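Local coordinates for protein prolyl-tRNA synthetase (Giardia lamblia ATCC 50803, PDB 3IAL) that probably catalyses the ATP-dependent joining of L-proline to tRNA(Pro), and binds the prolyl-adenylate intermediate in a class II synthetase active site, at residues 22-27 with 228-233; 26-31 with 277-282; 30-35 with 160-165; 48-53 with 273-278. All coordinates share one frame; numbering follows the deposited sequence.

Contact 1: 22-27 with 228-233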
# COMPACT_ATOMS: atom_id res chain seq x y z
N ASP B 22 -34.66 -10.11 2.74
CA ASP B 22 -35.04 -10.01 4.15
C ASP B 22 -33.88 -10.28 5.12
O ASP B 22 -33.85 -9.70 6.22
CB ASP B 22 -36.21 -10.95 4.46
CG ASP B 22 -37.53 -10.50 3.82
OD1 ASP B 22 -37.52 -9.72 2.84
OD2 ASP B 22 -38.58 -10.92 4.32
N THR B 23 -32.93 -11.14 4.73
CA THR B 23 -31.85 -11.59 5.63
C THR B 23 -30.50 -10.88 5.44
O THR B 23 -29.63 -10.99 6.30
CB THR B 23 -31.59 -13.12 5.51
OG1 THR B 23 -31.02 -13.43 4.23
CG2 THR B 23 -32.87 -13.94 5.72
N PHE B 24 -30.32 -10.16 4.33
CA PHE B 24 -28.99 -9.68 3.96
C PHE B 24 -28.24 -8.93 5.06
O PHE B 24 -27.08 -9.20 5.30
CB PHE B 24 -29.00 -8.79 2.72
CG PHE B 24 -27.65 -8.20 2.42
CD1 PHE B 24 -26.62 -9.02 2.01
CD2 PHE B 24 -27.40 -6.86 2.63
CE1 PHE B 24 -25.35 -8.50 1.77
CE2 PHE B 24 -26.14 -6.33 2.38
CZ PHE B 24 -25.11 -7.15 1.96
N ALA B 25 -28.91 -7.97 5.69
CA ALA B 25 -28.33 -7.15 6.77
C ALA B 25 -27.73 -8.02 7.88
O ALA B 25 -26.62 -7.78 8.34
CB ALA B 25 -29.37 -6.19 7.35
N ASP B 26 -28.46 -9.05 8.29
CA ASP B 26 -27.96 -10.01 9.29
C ASP B 26 -26.87 -10.93 8.73
O ASP B 26 -25.92 -11.26 9.43
CB ASP B 26 -29.10 -10.86 9.83
CG ASP B 26 -30.08 -10.05 10.65
OD1 ASP B 26 -29.68 -8.99 11.16
OD2 ASP B 26 -31.23 -10.48 10.78
N TRP B 27 -27.02 -11.33 7.47
CA TRP B 27 -26.04 -12.16 6.79
C TRP B 27 -24.70 -11.45 6.74
O TRP B 27 -23.65 -12.03 7.07
CB TRP B 27 -26.54 -12.48 5.38
CG TRP B 27 -25.64 -13.34 4.59
CD1 TRP B 27 -25.70 -14.70 4.46
CD2 TRP B 27 -24.55 -12.91 3.78
NE1 TRP B 27 -24.71 -15.14 3.62
CE2 TRP B 27 -23.98 -14.06 3.19
CE3 TRP B 27 -24.01 -11.66 3.48
CZ2 TRP B 27 -22.90 -13.99 2.34
CZ3 TRP B 27 -22.91 -11.59 2.62
CH2 TRP B 27 -22.37 -12.75 2.07
N VAL B 228 -24.59 0.41 -7.13
CA VAL B 228 -24.62 -1.05 -7.20
C VAL B 228 -25.80 -1.59 -6.39
O VAL B 228 -25.93 -1.31 -5.22
CB VAL B 228 -23.32 -1.65 -6.66
CG1 VAL B 228 -23.43 -3.17 -6.56
CG2 VAL B 228 -22.14 -1.24 -7.55
N VAL B 229 -26.65 -2.39 -7.03
CA VAL B 229 -27.74 -3.05 -6.32
C VAL B 229 -27.19 -4.12 -5.37
O VAL B 229 -26.49 -5.04 -5.78
CB VAL B 229 -28.75 -3.69 -7.27
CG1 VAL B 229 -29.86 -4.35 -6.46
CG2 VAL B 229 -29.31 -2.65 -8.23
N MET B 230 -27.52 -3.97 -4.08
CA MET B 230 -27.12 -4.92 -3.05
C MET B 230 -28.25 -5.93 -2.80
O MET B 230 -29.40 -5.68 -3.19
CB MET B 230 -26.79 -4.16 -1.77
CG MET B 230 -25.58 -3.23 -1.93
SD MET B 230 -24.03 -4.14 -1.92
CE MET B 230 -23.91 -4.55 -0.19
N PRO B 231 -27.94 -7.07 -2.15
CA PRO B 231 -28.96 -8.12 -1.96
C PRO B 231 -30.20 -7.70 -1.18
O PRO B 231 -31.23 -8.32 -1.33
CB PRO B 231 -28.20 -9.22 -1.20
CG PRO B 231 -26.77 -9.00 -1.53
CD PRO B 231 -26.60 -7.52 -1.72
N CYS B 232 -30.11 -6.64 -0.37
CA CYS B 232 -31.26 -6.10 0.35
C CYS B 232 -32.19 -5.28 -0.55
O CYS B 232 -33.30 -4.97 -0.17
CB CYS B 232 -30.80 -5.22 1.52
SG CYS B 232 -29.72 -3.82 1.03
N GLY B 233 -31.73 -4.91 -1.75
CA GLY B 233 -32.54 -4.12 -2.67
C GLY B 233 -32.24 -2.63 -2.66
O GLY B 233 -32.75 -1.89 -3.50
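Phe24, in the first turn of helix 24-34, lays its ring against Pro231 and Cys232, the two central residues of the type I beta turn that runs from Met230 to Gly233. The turn lies in the connection between the antiparallel strands 222-229 and 235-245 of the class II synthetase core. The contact is apolar, with no hydrogen bond across it, and Phe24 supplies nearly all of the helix side. With CG trans to the backbone N (chi1 175°), the ring is held out from the helix to where the turn can meet it. Pro231 lies over one face: its CD is 3.9 Å from the centroid of the Phe24 ring and 14° off the normal, a CH-pi contact, and its CG comes to 3.5 Å from Phe24 CD1. Proline suits the second place of such a turn because its restricted phi matches what the corner needs. Cys232 approaches obliquely. Its CB is 3.9 Å from Phe24 CD2, and its SG, 5.2 Å from the Phe24 ring centroid and 60° off the normal, makes a sulfur-aromatic contact. Ser283 of helix 276-285 and Tyr518 also touch Phe24. Gly233 N closes the turn on Met230 O at 2.8 Å. Met230, flexible enough to bend at both chi2 and chi3, brings its CE to 3.6 Å from Phe24 CZ.

Contact 2: 26-31 with 277-282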
# COMPACT_ATOMS: atom_id res chain seq x y z
N ASP B 26 -28.46 -9.05 8.29
CA ASP B 26 -27.96 -10.01 9.29
C ASP B 26 -26.87 -10.93 8.73
O ASP B 26 -25.92 -11.26 9.43
CB ASP B 26 -29.10 -10.86 9.83
CG ASP B 26 -30.08 -10.05 10.65
OD1 ASP B 26 -29.68 -8.99 11.16
OD2 ASP B 26 -31.23 -10.48 10.78
N TRP B 27 -27.02 -11.33 7.47
CA TRP B 27 -26.04 -12.16 6.79
C TRP B 27 -24.70 -11.45 6.74
O TRP B 27 -23.65 -12.03 7.07
CB TRP B 27 -26.54 -12.48 5.38
CG TRP B 27 -25.64 -13.34 4.59
CD1 TRP B 27 -25.70 -14.70 4.46
CD2 TRP B 27 -24.55 -12.91 3.78
NE1 TRP B 27 -24.71 -15.14 3.62
CE2 TRP B 27 -23.98 -14.06 3.19
CE3 TRP B 27 -24.01 -11.66 3.48
CZ2 TRP B 27 -22.90 -13.99 2.34
CZ3 TRP B 27 -22.91 -11.59 2.62
CH2 TRP B 27 -22.37 -12.75 2.07
N PHE B 28 -24.74 -10.18 6.36
CA PHE B 28 -23.52 -9.36 6.22
C PHE B 28 -22.77 -9.23 7.54
O PHE B 28 -21.57 -9.50 7.60
CB PHE B 28 -23.87 -7.97 5.68
CG PHE B 28 -22.68 -7.13 5.36
CD1 PHE B 28 -22.10 -7.18 4.10
CD2 PHE B 28 -22.13 -6.27 6.31
CE1 PHE B 28 -21.00 -6.39 3.78
CE2 PHE B 28 -21.02 -5.48 6.01
CZ PHE B 28 -20.45 -5.54 4.74
N ASP B 29 -23.48 -8.82 8.60
CA ASP B 29 -22.86 -8.68 9.92
C ASP B 29 -22.25 -9.99 10.42
O ASP B 29 -21.13 -9.99 10.93
CB ASP B 29 -23.88 -8.18 10.95
CG ASP B 29 -24.25 -6.72 10.75
OD1 ASP B 29 -23.48 -5.97 10.10
OD2 ASP B 29 -25.33 -6.34 11.24
N ALA B 30 -22.98 -11.09 10.26
CA ALA B 30 -22.49 -12.39 10.72
C ALA B 30 -21.26 -12.86 9.90
O ALA B 30 -20.27 -13.32 10.46
CB ALA B 30 -23.61 -13.44 10.68
N ILE B 31 -21.32 -12.72 8.58
CA ILE B 31 -20.18 -13.13 7.75
C ILE B 31 -18.93 -12.27 8.04
O ILE B 31 -17.82 -12.80 8.01
CB ILE B 31 -20.51 -13.18 6.23
CG1 ILE B 31 -19.53 -14.10 5.49
CG2 ILE B 31 -20.51 -11.77 5.62
CD1 ILE B 31 -19.33 -15.49 6.14
N VAL B 277 -16.34 -1.25 -2.59
CA VAL B 277 -16.11 -2.17 -3.72
C VAL B 277 -16.04 -3.61 -3.18
O VAL B 277 -16.70 -4.51 -3.72
CB VAL B 277 -14.83 -1.84 -4.49
CG1 VAL B 277 -14.64 -2.79 -5.67
CG2 VAL B 277 -14.84 -0.39 -4.98
N LEU B 278 -15.26 -3.81 -2.12
CA LEU B 278 -15.16 -5.10 -1.44
C LEU B 278 -16.53 -5.50 -0.88
O LEU B 278 -16.96 -6.64 -1.05
CB LEU B 278 -14.11 -5.05 -0.33
CG LEU B 278 -13.85 -6.33 0.47
CD1 LEU B 278 -13.38 -7.45 -0.44
CD2 LEU B 278 -12.84 -6.09 1.61
N ALA B 279 -17.22 -4.57 -0.23
CA ALA B 279 -18.57 -4.83 0.26
C ALA B 279 -19.45 -5.43 -0.85
O ALA B 279 -20.14 -6.43 -0.62
CB ALA B 279 -19.20 -3.56 0.80
N CYS B 280 -19.42 -4.83 -2.04
CA CYS B 280 -20.22 -5.30 -3.18
C CYS B 280 -19.86 -6.73 -3.61
O CYS B 280 -20.73 -7.59 -3.68
CB CYS B 280 -20.06 -4.37 -4.39
SG CYS B 280 -20.88 -2.78 -4.23
N ALA B 281 -18.58 -6.97 -3.86
CA ALA B 281 -18.09 -8.28 -4.30
C ALA B 281 -18.45 -9.38 -3.31
O ALA B 281 -18.85 -10.47 -3.72
CB ALA B 281 -16.60 -8.24 -4.48
N LEU B 282 -18.32 -9.10 -2.01
CA LEU B 282 -18.61 -10.12 -1.00
C LEU B 282 -20.12 -10.37 -0.92
O LEU B 282 -20.56 -11.52 -0.84
CB LEU B 282 -18.08 -9.71 0.37
CG LEU B 282 -16.56 -9.50 0.51
CD1 LEU B 282 -16.25 -9.20 1.95
CD2 LEU B 282 -15.72 -10.68 0.01
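Trp27 and Phe28 of helix 24-34 face Leu282 and Ala279 of helix 276-285, the helix that follows strand 263-274 and with it forms motif 3 of the class II synthetase fold. The helices are not in intimate contact: the nearest CA atoms, those of Phe28 and Leu282, are 8.8 Å apart, and long aromatic side chains bridge the distance. The first kind of contact sets ring edges against backbone carbonyls. Trp27 CH2, at the rim of the indole, lies 3.6 Å from Leu282 O, which is near the ring plane, so the weakly positive C-H border of the ring meets a negative oxygen. Phe28 likewise turns its edge to Ala279 O, more distantly; the same oxygen accepts a hydrogen bond from Ser283 OG. The second kind is apolar. Phe28 CE1 is 4.5 Å from Ala279 CB, a loose approach in which the small methyl does not push the ring further off. The Leu282 side chain makes no close contact with residues 26-31, although its carbonyl is touched, and it packs on Met57 of helix 52-71. Polar bonds to neighbouring parts fix the first helix: Asp29 OD1 forms a salt bridge with Lys160 NZ, and Trp27 NE1 donates to Asp287 O. The indole is further steadied from within its own helix, since Ile31 CG2 sits 3.8 Å above one face of the Trp27 ring.

Contact 3: 30-35 with 160-165. With PR8 (5'-O-[(R)-hydroxy{[(2S)-pyrrolidin-2-ylcarbonyl]oxy}phosphoryl]adenosine), chain H.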
# COMPACT_ATOMS: atom_id res chain seq x y z
N ALA B 30 -22.98 -11.09 10.26
CA ALA B 30 -22.49 -12.39 10.72
C ALA B 30 -21.26 -12.86 9.90
O ALA B 30 -20.27 -13.32 10.46
CB ALA B 30 -23.61 -13.44 10.68
N ILE B 31 -21.32 -12.72 8.58
CA ILE B 31 -20.18 -13.13 7.75
C ILE B 31 -18.93 -12.27 8.04
O ILE B 31 -17.82 -12.80 8.01
CB ILE B 31 -20.51 -13.18 6.23
CG1 ILE B 31 -19.53 -14.10 5.49
CG2 ILE B 31 -20.51 -11.77 5.62
CD1 ILE B 31 -19.33 -15.49 6.14
N MET B 32 -19.10 -10.98 8.34
CA MET B 32 -17.97 -10.11 8.70
C MET B 32 -17.19 -10.70 9.86
O MET B 32 -15.95 -10.74 9.83
CB MET B 32 -18.42 -8.70 9.12
CG MET B 32 -18.91 -7.77 8.03
SD MET B 32 -17.70 -7.38 6.76
CE MET B 32 -18.32 -8.40 5.43
N ASP B 33 -17.92 -11.18 10.87
CA ASP B 33 -17.32 -11.79 12.05
C ASP B 33 -16.85 -13.23 11.82
O ASP B 33 -15.69 -13.54 12.09
CB ASP B 33 -18.30 -11.74 13.23
CG ASP B 33 -18.65 -10.30 13.64
OD1 ASP B 33 -18.04 -9.35 13.10
OD2 ASP B 33 -19.53 -10.13 14.52
N ALA B 34 -17.74 -14.08 11.32
CA ALA B 34 -17.45 -15.51 11.18
C ALA B 34 -16.27 -15.78 10.26
O ALA B 34 -15.46 -16.68 10.52
CB ALA B 34 -18.70 -16.27 10.69
N ALA B 35 -16.14 -15.00 9.18
CA ALA B 35 -14.99 -15.14 8.27
C ALA B 35 -13.76 -14.33 8.74
O ALA B 35 -12.72 -14.35 8.10
CB ALA B 35 -15.39 -14.78 6.85
N LYS B 160 -21.61 0.60 9.54
CA LYS B 160 -21.61 -0.77 9.07
C LYS B 160 -20.26 -0.99 8.40
O LYS B 160 -19.87 -0.20 7.54
CB LYS B 160 -22.77 -0.99 8.07
CG LYS B 160 -23.04 -2.45 7.65
CD LYS B 160 -24.48 -2.61 7.11
CE LYS B 160 -24.85 -4.05 6.70
NZ LYS B 160 -25.23 -4.98 7.84
N PRO B 161 -19.51 -2.04 8.80
CA PRO B 161 -18.20 -2.29 8.21
C PRO B 161 -18.19 -2.23 6.69
O PRO B 161 -19.11 -2.75 6.05
CB PRO B 161 -17.88 -3.72 8.68
CG PRO B 161 -18.56 -3.82 9.97
CD PRO B 161 -19.83 -3.02 9.84
N LEU B 162 -17.17 -1.57 6.13
CA LEU B 162 -16.96 -1.46 4.69
C LEU B 162 -17.91 -0.48 3.99
O LEU B 162 -17.52 0.17 3.03
CB LEU B 162 -17.02 -2.82 3.98
CG LEU B 162 -16.23 -3.98 4.59
CD1 LEU B 162 -16.37 -5.21 3.75
CD2 LEU B 162 -14.76 -3.61 4.73
N ILE B 163 -19.15 -0.38 4.47
CA ILE B 163 -20.22 0.33 3.77
C ILE B 163 -20.38 1.76 4.30
O ILE B 163 -20.50 2.69 3.52
CB ILE B 163 -21.56 -0.46 3.89
CG1 ILE B 163 -21.51 -1.69 2.98
CG2 ILE B 163 -22.76 0.40 3.55
CD1 ILE B 163 -22.57 -2.71 3.28
N ARG B 164 -20.39 1.93 5.62
CA ARG B 164 -20.52 3.24 6.25
C ARG B 164 -19.65 3.28 7.50
O ARG B 164 -20.09 2.86 8.56
CB ARG B 164 -21.97 3.54 6.66
CG ARG B 164 -22.87 4.06 5.55
CD ARG B 164 -24.11 4.74 6.15
NE ARG B 164 -24.81 3.84 7.07
CZ ARG B 164 -25.87 3.10 6.76
NH1 ARG B 164 -26.41 3.14 5.54
NH2 ARG B 164 -26.40 2.30 7.68
N VAL B 165 -18.43 3.79 7.36
CA VAL B 165 -17.48 3.84 8.46
C VAL B 165 -16.96 5.27 8.64
O VAL B 165 -17.15 6.12 7.78
CB VAL B 165 -16.31 2.83 8.27
CG1 VAL B 165 -16.81 1.40 8.48
CG2 VAL B 165 -15.65 2.98 6.91
C PR8 H . -15.08 11.85 -3.80
N PR8 H . -13.00 13.07 -3.72
O PR8 H . -14.99 11.85 -2.57
P PR8 H . -17.15 10.49 -3.61
N1 PR8 H . -17.78 4.52 4.03
C2 PR8 H . -17.24 3.80 3.05
N3 PR8 H . -17.08 4.29 1.82
C4 PR8 H . -17.46 5.54 1.52
C5 PR8 H . -18.03 6.31 2.52
C6 PR8 H . -18.18 5.78 3.80
N6 PR8 H . -18.72 6.52 4.77
N7 PR8 H . -18.32 7.50 1.99
C8 PR8 H . -17.94 7.47 0.71
N9 PR8 H . -17.42 6.27 0.41
CA PR8 H . -13.99 12.50 -4.65
CB PR8 H . -13.27 11.42 -5.44
CD PR8 H . -11.68 12.62 -4.14
CG PR8 H . -11.95 11.21 -4.68
C1' PR8 H . -16.91 5.88 -0.94
O10 PR8 H . -16.11 11.33 -4.52
O1P PR8 H . -18.00 11.34 -2.74
C2' PR8 H . -18.03 5.77 -2.00
O2' PR8 H . -17.79 4.64 -2.85
O2P PR8 H . -18.06 9.68 -4.66
C3' PR8 H . -17.83 7.01 -2.84
O3' PR8 H . -18.36 6.82 -4.15
C4' PR8 H . -16.31 6.98 -2.88
O4' PR8 H . -16.00 6.91 -1.47
C5' PR8 H . -15.81 8.25 -3.52
O5' PR8 H . -16.28 9.38 -2.82
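Met32 turns its sulfur to both Pro161 and Leu162, and this is the close-packed part of the contact. Met32 SD lies 3.9 Å from Leu162 CD1 and 4.1 Å from Pro161 CB, with no polar bond across. Its chain leaves the helix with CG opposite the carbonyl carbon (chi1 -73°) and then bends at chi2 and chi3, which lets the flexible thioether follow the uneven surface of the loop; its CE is turned toward the same leucine branch. Leu282 of helix 276-285 and Leu37 enclose Met32 further. The loop that receives it connects strands 143-152 and 167-177, the antiparallel pair of class II motif 2, and it is shaped by a classic beta bulge in which Lys160 O accepts from both Ile163 N, at 3.2 Å, and Arg164 N, at 2.9 Å. Beyond the bulge the backbone turns to the adenine of the prolyl-adenylate: Val165 N donates weakly to N1 of the ligand at 3.5 Å, and N6 of the ligand returns a weak bond to Val165 O at 3.4 Å. The outer side is looser and more polar. Asp33, next to Met32 in sequence, is exposed, and its charge can be hydrated there. Arg164 sends its long chain to a charged partner, NH1 forming a salt bridge with the C-terminal carboxylate, Tyr518 OXT.

Contact 4: 48-53 with 273-278; sequences VVFRPY and ISTRVL. With PR8 (5'-O-[(R)-hydroxy{[(2S)-pyrrolidin-2-ylcarbonyl]oxy}phosphoryl]adenosine), chain H.
Ser274 OG is gripped from two directions: it donates to N3 of the prolyl-adenylate at 2.8 Å and accepts from Arg276 N at 3.2 Å, with a nearly straight N-H angle of 168°. The second bond caps the start of helix 276-285, and the serine is a fitting choice because a short hydroxyl can serve helix and adenine together. Its chi1 of 77° sets OG between the backbone N and carbonyl carbon, within range of both. Arg276, extended from CG to NE, spreads its guanidinium across the purine, with C4 of the ligand 3.6 Å above its plane and offset toward the rim; this is the motif 3 arginine of class II synthetases. Gln237 O and Ile163 O hold its NH1 and NE. On the side away from the ligand the contact is apolar. The Phe50 ring presents its edge, CZ lying 3.8 Å from Thr275 CG2, which is in the ring plane, and CE1 4.2 Å from Leu278 CD2. Threonine suits this place because it carries both a methyl and a hydroxyl: the methyl meets Phe50 while OG1 bonds to Leu162 O. Strand 49-50 also reaches the second subunit, where Val49 packs on Phe79 of that chain. Because one hydroxyl donates to N3 and accepts from Arg276 N, the position of the adenine is probably coupled to the start of the motif 3 helix.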
# COMPACT_ATOMS: atom_id res chain seq x y z
N VAL B 48 -13.12 0.44 12.29
CA VAL B 48 -13.07 -1.01 12.42
C VAL B 48 -11.70 -1.53 12.05
O VAL B 48 -11.08 -1.02 11.13
CB VAL B 48 -14.15 -1.70 11.55
CG1 VAL B 48 -15.53 -1.12 11.86
CG2 VAL B 48 -13.83 -1.54 10.08
N VAL B 49 -11.25 -2.54 12.78
CA VAL B 49 -10.01 -3.22 12.46
C VAL B 49 -10.22 -4.08 11.22
O VAL B 49 -11.18 -4.83 11.14
CB VAL B 49 -9.53 -4.12 13.63
CG1 VAL B 49 -8.24 -4.89 13.25
CG2 VAL B 49 -9.31 -3.29 14.89
N PHE B 50 -9.33 -3.94 10.24
CA PHE B 50 -9.23 -4.89 9.13
C PHE B 50 -8.36 -6.06 9.59
O PHE B 50 -7.15 -5.90 9.73
CB PHE B 50 -8.60 -4.23 7.91
CG PHE B 50 -9.56 -3.88 6.81
CD1 PHE B 50 -10.29 -4.86 6.15
CD2 PHE B 50 -9.69 -2.56 6.39
CE1 PHE B 50 -11.16 -4.53 5.11
CE2 PHE B 50 -10.55 -2.22 5.37
CZ PHE B 50 -11.29 -3.22 4.72
N ARG B 51 -8.97 -7.22 9.81
CA ARG B 51 -8.20 -8.43 10.15
C ARG B 51 -7.57 -9.03 8.89
O ARG B 51 -8.00 -8.70 7.78
CB ARG B 51 -9.10 -9.43 10.88
CG ARG B 51 -9.76 -8.85 12.11
CD ARG B 51 -10.51 -9.90 12.88
NE ARG B 51 -9.61 -10.87 13.50
CZ ARG B 51 -10.00 -11.81 14.36
NH1 ARG B 51 -11.28 -11.93 14.69
NH2 ARG B 51 -9.10 -12.64 14.87
N PRO B 52 -6.57 -9.92 9.04
CA PRO B 52 -5.77 -10.40 7.90
C PRO B 52 -6.53 -10.89 6.67
O PRO B 52 -6.21 -10.48 5.54
CB PRO B 52 -4.97 -11.56 8.50
CG PRO B 52 -4.75 -11.14 9.89
CD PRO B 52 -6.03 -10.44 10.31
N TYR B 53 -7.50 -11.78 6.88
CA TYR B 53 -8.22 -12.38 5.77
C TYR B 53 -8.98 -11.31 4.99
O TYR B 53 -8.99 -11.32 3.76
CB TYR B 53 -9.17 -13.48 6.29
CG TYR B 53 -9.55 -14.47 5.23
CD1 TYR B 53 -8.63 -15.42 4.79
CD2 TYR B 53 -10.81 -14.46 4.65
CE1 TYR B 53 -8.96 -16.34 3.81
CE2 TYR B 53 -11.16 -15.38 3.66
CZ TYR B 53 -10.22 -16.31 3.24
OH TYR B 53 -10.53 -17.21 2.28
N ILE B 273 -12.76 5.37 -5.18
CA ILE B 273 -13.32 4.08 -4.78
C ILE B 273 -12.82 3.73 -3.37
O ILE B 273 -11.69 4.05 -3.00
CB ILE B 273 -12.97 2.93 -5.76
CG1 ILE B 273 -11.46 2.76 -5.93
CG2 ILE B 273 -13.64 3.16 -7.10
CD1 ILE B 273 -11.04 1.38 -6.46
N SER B 274 -13.68 3.10 -2.59
CA SER B 274 -13.39 2.79 -1.21
C SER B 274 -13.61 1.29 -0.94
O SER B 274 -13.73 0.49 -1.88
CB SER B 274 -14.30 3.62 -0.32
OG SER B 274 -15.61 3.08 -0.30
N THR B 275 -13.67 0.95 0.34
CA THR B 275 -13.98 -0.40 0.83
C THR B 275 -15.36 -0.92 0.39
O THR B 275 -15.64 -2.12 0.48
CB THR B 275 -13.97 -0.42 2.36
OG1 THR B 275 -14.89 0.56 2.85
CG2 THR B 275 -12.57 -0.13 2.91
N ARG B 276 -16.23 -0.01 -0.06
CA ARG B 276 -17.52 -0.39 -0.63
C ARG B 276 -17.43 -1.33 -1.83
O ARG B 276 -18.35 -2.10 -2.08
CB ARG B 276 -18.30 0.87 -1.05
CG ARG B 276 -18.78 1.66 0.12
CD ARG B 276 -19.55 2.87 -0.34
NE ARG B 276 -20.32 3.44 0.75
CZ ARG B 276 -21.19 4.44 0.62
NH1 ARG B 276 -21.41 5.00 -0.57
NH2 ARG B 276 -21.84 4.86 1.70
N VAL B 277 -16.34 -1.25 -2.59
CA VAL B 277 -16.11 -2.17 -3.72
C VAL B 277 -16.04 -3.61 -3.18
O VAL B 277 -16.70 -4.51 -3.72
CB VAL B 277 -14.83 -1.84 -4.49
CG1 VAL B 277 -14.64 -2.79 -5.67
CG2 VAL B 277 -14.84 -0.39 -4.98
N LEU B 278 -15.26 -3.81 -2.12
CA LEU B 278 -15.16 -5.10 -1.44
C LEU B 278 -16.53 -5.50 -0.88
O LEU B 278 -16.96 -6.64 -1.05
CB LEU B 278 -14.11 -5.05 -0.33
CG LEU B 278 -13.85 -6.33 0.47
CD1 LEU B 278 -13.38 -7.45 -0.44
CD2 LEU B 278 -12.84 -6.09 1.61
C PR8 H . -15.08 11.85 -3.80
N PR8 H . -13.00 13.07 -3.72
O PR8 H . -14.99 11.85 -2.57
P PR8 H . -17.15 10.49 -3.61
N1 PR8 H . -17.78 4.52 4.03
C2 PR8 H . -17.24 3.80 3.05
N3 PR8 H . -17.08 4.29 1.82
C4 PR8 H . -17.46 5.54 1.52
C5 PR8 H . -18.03 6.31 2.52
C6 PR8 H . -18.18 5.78 3.80
N6 PR8 H . -18.72 6.52 4.77
N7 PR8 H . -18.32 7.50 1.99
C8 PR8 H . -17.94 7.47 0.71
N9 PR8 H . -17.42 6.27 0.41
CA PR8 H . -13.99 12.50 -4.65
CB PR8 H . -13.27 11.42 -5.44
CD PR8 H . -11.68 12.62 -4.14
CG PR8 H . -11.95 11.21 -4.68
C1' PR8 H . -16.91 5.88 -0.94
O10 PR8 H . -16.11 11.33 -4.52
O1P PR8 H . -18.00 11.34 -2.74
C2' PR8 H . -18.03 5.77 -2.00
O2' PR8 H . -17.79 4.64 -2.85
O2P PR8 H . -18.06 9.68 -4.66
C3' PR8 H . -17.83 7.01 -2.84
O3' PR8 H . -18.36 6.82 -4.15
C4' PR8 H . -16.31 6.98 -2.88
O4' PR8 H . -16.00 6.91 -1.47
C5' PR8 H . -15.81 8.25 -3.52
O5' PR8 H . -16.28 9.38 -2.82

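How the contacts relate
All four contacts are buried, and in each one segment belongs to the class II core. Contacts 1, 2 and 3 follow helix 24-34 from its start to its end, each turn facing a different piece of that core: a hairpin turn, the motif 3 helix and the motif 2 loop. Contacts 2 and 4 share helix 276-285. Contacts 1 and 2 are plain packing, whereas contacts 3 and 4 both reach the prolyl-adenylate and join each other through backbone carbonyls of the motif 2 loop that accept from motif 3 side chains. Chemistry thus changes from aromatic and sulfur contacts beside the helix to hydrogen bonds at the adenine, while contact 4 alone also borders the second subunit.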